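Long-range contacts in uncharacterized protein Atu1735 (Agrobacterium tumefaciens, PDB 2PPX), which is of unknown function but, as an XRE-family-like helix-turn-helix protein, probably binds DNA and may act as a transcriptional regulator: residues A51-P56 / E86-A91; P33-I38 / R61-G66. All coordinates share one frame; numbering follows the deposited sequence. Where two conformers were deposited one is given.

Interaction 1: residues A51-P56 / E86-A91; sequences ARYHIP and EGTAAA. With SO4 (sulfate ion), chain G; SO4 (sulfate ion), chain E.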
loop_
_atom_site.group_PDB
_atom_site.type_symbol
_atom_site.label_atom_id
_atom_site.label_comp_id
_atom_site.label_asym_id
_atom_site.label_seq_id
_atom_site.Cartn_x
_atom_site.Cartn_y
_atom_site.Cartn_z
ATOM N N ALA A 51 -3.332 -8.942 15.488
ATOM C CA ALA A 51 -4.492 -8.375 16.171
ATOM C C ALA A 51 -4.093 -7.208 17.091
ATOM O O ALA A 51 -4.783 -6.192 17.137
ATOM C CB ALA A 51 -5.253 -9.453 16.985
ATOM N N ARG A 52 -2.985 -7.342 17.806
ATOM C CA ARG A 52 -2.568 -6.293 18.740
ATOM C C ARG A 52 -2.184 -4.978 18.028
ATOM O O ARG A 52 -2.507 -3.876 18.510
ATOM C CB ARG A 52 -1.415 -6.787 19.607
ATOM C CG ARG A 52 -1.040 -5.858 20.725
ATOM C CD ARG A 52 -0.066 -6.537 21.670
ATOM N NE ARG A 52 -0.716 -7.632 22.388
ATOM C CZ ARG A 52 -0.142 -8.349 23.355
ATOM N NH1 ARG A 52 1.100 -8.091 23.743
ATOM N NH2 ARG A 52 -0.816 -9.329 23.931
ATOM N N TYR A 53 -1.533 -5.105 16.876
ATOM C CA TYR A 53 -0.991 -3.939 16.166
ATOM C C TYR A 53 -1.688 -3.560 14.861
ATOM O O TYR A 53 -1.225 -2.662 14.159
ATOM C CB TYR A 53 0.538 -4.088 15.979
ATOM C CG TYR A 53 1.225 -4.133 17.322
ATOM C CD1 TYR A 53 1.233 -3.009 18.161
ATOM C CD2 TYR A 53 1.829 -5.307 17.782
ATOM C CE1 TYR A 53 1.841 -3.052 19.422
ATOM C CE2 TYR A 53 2.469 -5.356 19.044
ATOM C CZ TYR A 53 2.441 -4.220 19.854
ATOM O OH TYR A 53 3.016 -4.224 21.090
ATOM N N HIS A 54 -2.815 -4.219 14.569
ATOM C CA HIS A 54 -3.662 -3.918 13.408
ATOM C C HIS A 54 -2.914 -4.007 12.080
ATOM O O HIS A 54 -3.023 -3.128 11.218
ATOM C CB HIS A 54 -4.362 -2.566 13.575
ATOM C CG HIS A 54 -5.194 -2.469 14.824
ATOM N ND1 HIS A 54 -6.414 -1.842 14.855
ATOM C CD2 HIS A 54 -5.005 -2.977 16.063
ATOM C CE1 HIS A 54 -6.929 -1.930 16.070
ATOM N NE2 HIS A 54 -6.094 -2.614 16.825
ATOM N N ILE A 55 -2.134 -5.068 11.935
ATOM C CA ILE A 55 -1.458 -5.355 10.660
ATOM C C ILE A 55 -2.097 -6.637 10.104
ATOM O O ILE A 55 -2.052 -7.670 10.746
ATOM C CB ILE A 55 0.035 -5.532 10.847
ATOM C CG1 ILE A 55 0.666 -4.217 11.397
ATOM C CG2 ILE A 55 0.725 -5.968 9.521
ATOM C CD1 ILE A 55 2.014 -4.423 11.987
ATOM N N PRO A 56 -2.707 -6.557 8.922
ATOM C CA PRO A 56 -3.428 -7.736 8.380
ATOM C C PRO A 56 -2.451 -8.925 8.297
ATOM O O PRO A 56 -1.259 -8.753 8.047
ATOM C CB PRO A 56 -3.888 -7.269 6.982
ATOM C CG PRO A 56 -3.900 -5.764 7.076
ATOM C CD PRO A 56 -2.729 -5.408 7.997
ATOM N N GLU A 86 4.106 -1.716 24.518
ATOM C CA GLU A 86 2.966 -1.654 25.413
ATOM C C GLU A 86 2.168 -0.375 25.229
ATOM O O GLU A 86 0.946 -0.423 25.149
ATOM C CB GLU A 86 3.401 -1.802 26.875
ATOM C CG GLU A 86 4.148 -3.101 27.158
ATOM C CD GLU A 86 3.254 -4.329 27.115
ATOM O OE1 GLU A 86 3.793 -5.453 26.978
ATOM O OE2 GLU A 86 2.016 -4.173 27.231
ATOM N N GLY A 87 2.856 0.765 25.164
ATOM C CA GLY A 87 2.175 2.047 24.955
ATOM C C GLY A 87 1.430 2.023 23.637
ATOM O O GLY A 87 0.282 2.471 23.560
ATOM N N THR A 88 2.070 1.457 22.606
ATOM C CA THR A 88 1.458 1.371 21.285
ATOM C C THR A 88 0.200 0.491 21.321
ATOM O O THR A 88 -0.853 0.890 20.824
ATOM C CB THR A 88 2.475 0.907 20.193
ATOM O OG1 THR A 88 3.575 1.823 20.170
ATOM C CG2 THR A 88 1.827 0.884 18.816
ATOM N N ALA A 89 0.322 -0.689 21.920
ATOM C CA ALA A 89 -0.785 -1.627 22.023
ATOM C C ALA A 89 -1.955 -1.009 22.799
ATOM O O ALA A 89 -3.102 -1.143 22.390
ATOM C CB ALA A 89 -0.321 -2.920 22.692
ATOM N N ALA A 90 -1.645 -0.317 23.897
ATOM C CA ALA A 90 -2.662 0.332 24.746
ATOM C C ALA A 90 -3.388 1.457 24.013
ATOM O O ALA A 90 -4.615 1.591 24.117
ATOM C CB ALA A 90 -2.035 0.843 26.041
ATOM N N ALA A 91 -2.637 2.244 23.245
ATOM C CA ALA A 91 -3.220 3.337 22.448
ATOM C C ALA A 91 -4.238 2.843 21.421
ATOM O O ALA A 91 -5.195 3.550 21.098
ATOM C CB ALA A 91 -2.124 4.137 21.769
HETATM S S SO4 G . 1.414 -10.246 26.692
HETATM O O1 SO4 G . 0.681 -11.431 26.235
HETATM O O2 SO4 G . 2.416 -9.851 25.705
HETATM O O3 SO4 G . 0.480 -9.144 26.920
HETATM O O4 SO4 G . 2.088 -10.532 27.956
HETATM S S SO4 E . -9.406 -0.755 11.861
HETATM O O1 SO4 E . -8.743 0.547 11.703
HETATM O O2 SO4 E . -9.810 -1.262 10.551
HETATM O O3 SO4 E . -8.540 -1.759 12.483
HETATM O O4 SO4 E . -10.570 -0.560 12.717
HETATM O O HOH W 1 -4.073 -3.288 20.718
#
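One water ties Arg-52 to Ala-89, giving a proton to the backbone O of each. It lies 2.8 Å from Arg-52 O and 2.9 Å from Ala-89 O, so two carbonyls that could not pair with each other are joined through it. Beside this bridge the arginine stem passes Ala-89, and its CG is 3.6 Å from Ala-89 CB, with CD following close by. CG stands anti to the backbone N (chi1 -172°), which starts the chain off past the alanine methyl; a bend at chi3 (-68°) then turns the guanidinium on toward a sulfate, probably from the crystallisation liquor. There NH1 donates almost straight (173°) to O2 of the chain G sulfate, 2.9 Å away, while NH2 adds weak bonds to O3 and O1. The anion is met at the guanidinium edge, in its plane.

In the helix-turn-helix, helix 46-53 is followed by a turn in which His-54 takes positive phi and Pro-56 forms the N-cap of helix 57-64. The last modelled helix, 85-92, packs against the last turn of helix 46-53, and Tyr-53 fills the buried side of that joint. Arg-52 CG covers one ring face, 3.9 Å above the plane and over its centre. Ala-89 lies against Tyr-53 CE1, its CB 3.9 Å from that carbon. The same CE1 is 4.0 Å from Thr-88 CG2, the two side chains crossing at about a right angle. Both hydroxyls bond to carbonyls just before and at the start of helix 85-92: Tyr-53 OH to Pro-85 O, Thr-88 OG1 to Asp-84 O. Ile-81 of helix 72-83 touches Tyr-53 and Thr-88, and Ile-80 of the second subunit packs on Thr-88.

Interaction 2: residues P33-I38 / R61-G66; sequences PRIKII and RDWEQG. With SO4 (sulfate ion), chain C; SO4 (sulfate ion), chain F.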
loop_
_atom_site.group_PDB
_atom_site.type_symbol
_atom_site.label_atom_id
_atom_site.label_comp_id
_atom_site.label_asym_id
_atom_site.label_seq_id
_atom_site.Cartn_x
_atom_site.Cartn_y
_atom_site.Cartn_z
ATOM N N PRO A 33 13.749 -10.117 8.557
ATOM C CA PRO A 33 12.986 -8.880 8.492
ATOM C C PRO A 33 12.742 -8.332 9.899
ATOM O O PRO A 33 12.505 -9.113 10.837
ATOM C CB PRO A 33 11.670 -9.325 7.845
ATOM C CG PRO A 33 12.067 -10.500 6.985
ATOM C CD PRO A 33 13.046 -11.229 7.893
ATOM N N ARG A 34 12.782 -7.009 10.028
ATOM C CA ARG A 34 12.658 -6.349 11.317
ATOM C C ARG A 34 11.383 -6.743 12.060
ATOM O O ARG A 34 11.425 -6.975 13.267
ATOM C CB ARG A 34 12.715 -4.828 11.153
ATOM C CG ARG A 34 14.119 -4.272 10.975
ATOM C CD ARG A 34 14.070 -2.770 11.199
ATOM N NE ARG A 34 15.378 -2.120 11.106
ATOM C CZ ARG A 34 15.629 -0.883 11.536
ATOM N NH1 ARG A 34 14.669 -0.149 12.093
ATOM N NH2 ARG A 34 16.849 -0.377 11.414
ATOM N N ILE A 35 10.269 -6.846 11.341
ATOM C CA ILE A 35 8.975 -7.173 11.980
ATOM C C ILE A 35 9.050 -8.536 12.690
ATOM O O ILE A 35 8.450 -8.698 13.750
ATOM C CB ILE A 35 7.728 -7.103 11.031
ATOM C CG1 ILE A 35 6.406 -7.328 11.850
ATOM C CG2 ILE A 35 7.941 -8.041 9.833
ATOM C CD1 ILE A 35 5.071 -6.969 11.152
ATOM N N LYS A 36 9.758 -9.491 12.080
ATOM C CA LYS A 36 9.887 -10.841 12.636
ATOM C C LYS A 36 10.752 -10.832 13.897
ATOM O O LYS A 36 10.418 -11.500 14.879
ATOM C CB LYS A 36 10.495 -11.805 11.607
ATOM C CG LYS A 36 10.482 -13.244 12.041
ATOM C CD LYS A 36 10.908 -14.121 10.867
ATOM C CE LYS A 36 11.053 -15.541 11.291
ATOM N NZ LYS A 36 11.430 -16.397 10.108
ATOM N N ILE A 37 11.850 -10.072 13.861
ATOM C CA ILE A 37 12.657 -9.771 15.064
ATOM C C ILE A 37 11.844 -9.181 16.213
ATOM O O ILE A 37 11.895 -9.658 17.356
ATOM C CB ILE A 37 13.863 -8.844 14.751
ATOM C CG1 ILE A 37 14.740 -9.513 13.671
ATOM C CG2 ILE A 37 14.728 -8.581 16.059
ATOM C CD1 ILE A 37 15.941 -8.681 13.220
ATOM N N ILE A 38 11.097 -8.133 15.895
ATOM C CA ILE A 38 10.312 -7.430 16.887
ATOM C C ILE A 38 9.253 -8.382 17.461
ATOM O O ILE A 38 9.124 -8.486 18.660
ATOM C CB ILE A 38 9.605 -6.179 16.241
ATOM C CG1 ILE A 38 10.660 -5.102 15.871
ATOM C CG2 ILE A 38 8.580 -5.584 17.210
ATOM C CD1 ILE A 38 10.075 -4.073 14.865
ATOM N N ARG A 61 2.752 -11.818 7.178
ATOM C CA ARG A 61 3.438 -13.017 6.702
ATOM C C ARG A 61 4.299 -12.685 5.471
ATOM O O ARG A 61 5.433 -13.157 5.374
ATOM C CB ARG A 61 2.431 -14.149 6.406
ATOM C CG ARG A 61 1.921 -14.794 7.714
ATOM C CD ARG A 61 0.681 -15.636 7.472
ATOM N NE ARG A 61 0.324 -16.331 8.703
ATOM C CZ ARG A 61 -0.853 -16.913 8.931
ATOM N NH1 ARG A 61 -1.821 -16.867 8.016
ATOM N NH2 ARG A 61 -1.060 -17.533 10.091
ATOM N N ASP A 62 3.774 -11.848 4.565
ATOM C CA ASP A 62 4.589 -11.449 3.407
ATOM C C ASP A 62 5.872 -10.748 3.862
ATOM O O ASP A 62 6.938 -11.022 3.316
ATOM C CB ASP A 62 3.857 -10.513 2.454
ATOM C CG ASP A 62 2.834 -11.211 1.587
ATOM O OD1 ASP A 62 2.930 -12.453 1.343
ATOM O OD2 ASP A 62 1.945 -10.465 1.071
ATOM N N TRP A 63 5.758 -9.829 4.811
ATOM C CA TRP A 63 6.921 -9.093 5.283
ATOM C C TRP A 63 7.949 -10.058 5.927
ATOM O O TRP A 63 9.161 -9.985 5.633
ATOM C CB TRP A 63 6.543 -7.961 6.247
ATOM C CG TRP A 63 5.674 -6.879 5.668
ATOM C CD1 TRP A 63 5.391 -6.645 4.333
ATOM C CD2 TRP A 63 4.939 -5.900 6.410
ATOM N NE1 TRP A 63 4.535 -5.582 4.230
ATOM C CE2 TRP A 63 4.269 -5.084 5.476
ATOM C CE3 TRP A 63 4.823 -5.610 7.774
ATOM C CZ2 TRP A 63 3.445 -4.017 5.861
ATOM C CZ3 TRP A 63 4.027 -4.535 8.160
ATOM C CH2 TRP A 63 3.332 -3.766 7.197
ATOM N N GLU A 64 7.451 -10.977 6.760
ATOM C CA GLU A 64 8.325 -11.931 7.482
ATOM C C GLU A 64 9.017 -12.928 6.551
ATOM O O GLU A 64 10.162 -13.337 6.814
ATOM C CB GLU A 64 7.548 -12.639 8.598
ATOM C CG GLU A 64 7.201 -11.695 9.747
ATOM C CD GLU A 64 6.775 -12.452 11.016
ATOM O OE1 GLU A 64 6.697 -13.711 10.985
ATOM O OE2 GLU A 64 6.497 -11.779 12.030
ATOM N N GLN A 65 8.361 -13.269 5.449
ATOM C CA GLN A 65 8.922 -14.194 4.480
ATOM C C GLN A 65 9.719 -13.530 3.348
ATOM O O GLN A 65 10.223 -14.216 2.466
ATOM C CB GLN A 65 7.818 -15.106 3.908
ATOM C CG GLN A 65 7.182 -15.948 5.011
ATOM C CD GLN A 65 6.070 -16.832 4.522
ATOM O OE1 GLN A 65 4.894 -16.468 4.600
ATOM N NE2 GLN A 65 6.432 -18.010 3.993
ATOM N N GLY A 66 9.828 -12.208 3.366
ATOM C CA GLY A 66 10.506 -11.510 2.278
ATOM C C GLY A 66 9.731 -11.491 0.966
ATOM O O GLY A 66 10.321 -11.270 -0.077
HETATM S S SO4 C . -5.052 -18.321 8.926
HETATM O O1 SO4 C . -3.911 -18.726 9.755
HETATM O O2 SO4 C . -6.018 -17.583 9.745
HETATM O O3 SO4 C . -4.621 -17.468 7.823
HETATM O O4 SO4 C . -5.676 -19.504 8.346
HETATM S S SO4 F . 13.013 -19.303 11.155
HETATM O O1 SO4 F . 11.595 -19.217 10.813
HETATM O O2 SO4 F . 13.664 -20.250 10.248
HETATM O O3 SO4 F . 13.631 -17.982 11.014
HETATM O O4 SO4 F . 13.153 -19.775 12.534
HETATM O O HOH W 2 9.877 -16.015 7.999
#
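With chi1 at -174°, Ile-35 swings CG1 anti to its backbone N and sends CD1 out to Trp-63, whose own chi1 of -62° lays the indole beside the helix with its benzo edge toward the isoleucine. CD1 meets that edge near the ring plane, 3.6 Å from Trp-63 CE3. The other branch, CG2, turns back to the glutamate, 3.7 Å from Glu-64 CG. Lys-36 comes next: its CB is 3.8 Å from Glu-64 CG, and the two side chains cross at about a right angle.

Here helix 34-41, which opens the modelled fold, rests against the C-terminal end of helix 57-64, the second helix of the helix-turn-helix and, as in relatives, probably the recognition helix. The Glu-64 carboxylate is buried, but OE2 makes a salt bridge with Arg-39 and OE1 a hydrogen bond with Gln-46, so it joins three helices. Helix 57-64 finishes in a Schellman motif, Gly-66 having positive phi and its N bonding back to Trp-63 O. The Pro-33 ring is set over this end, CG lying 3.2 Å from Trp-63 O and 3.4 Å from Glu-64 O.

Beyond CB the Lys-36 chain runs extended to a water and a sulfate. Its NZ donates to the water, 2.6 Å away, which in turn donates to Glu-64 O at 2.9 Å. NZ also gives hydrogen bonds to two oxygens of the chain F sulfate, O1 and O3.

How the interactions relate
The four segments alternate along the chain: 33-38, 51-56, 61-66, 86-91. Interaction 2 fixes helix 34-41 to helix 57-64; interaction 1 fixes the end of helix 46-53 to helix 85-92. Their centres are about 16 Å apart, on opposite sides of the chain's centre, yet they meet through Ile-55 in the turn between helices 46-53 and 57-64. Its CG2 packs 3.8 Å from Trp-63 CZ3, and its CD1 lies 4.1 Å from Ile-35 CD1. The two helices of the helix-turn-helix are thus each backed by a flanking helix, one from either end of the modelled chain, in an all-helical bundle.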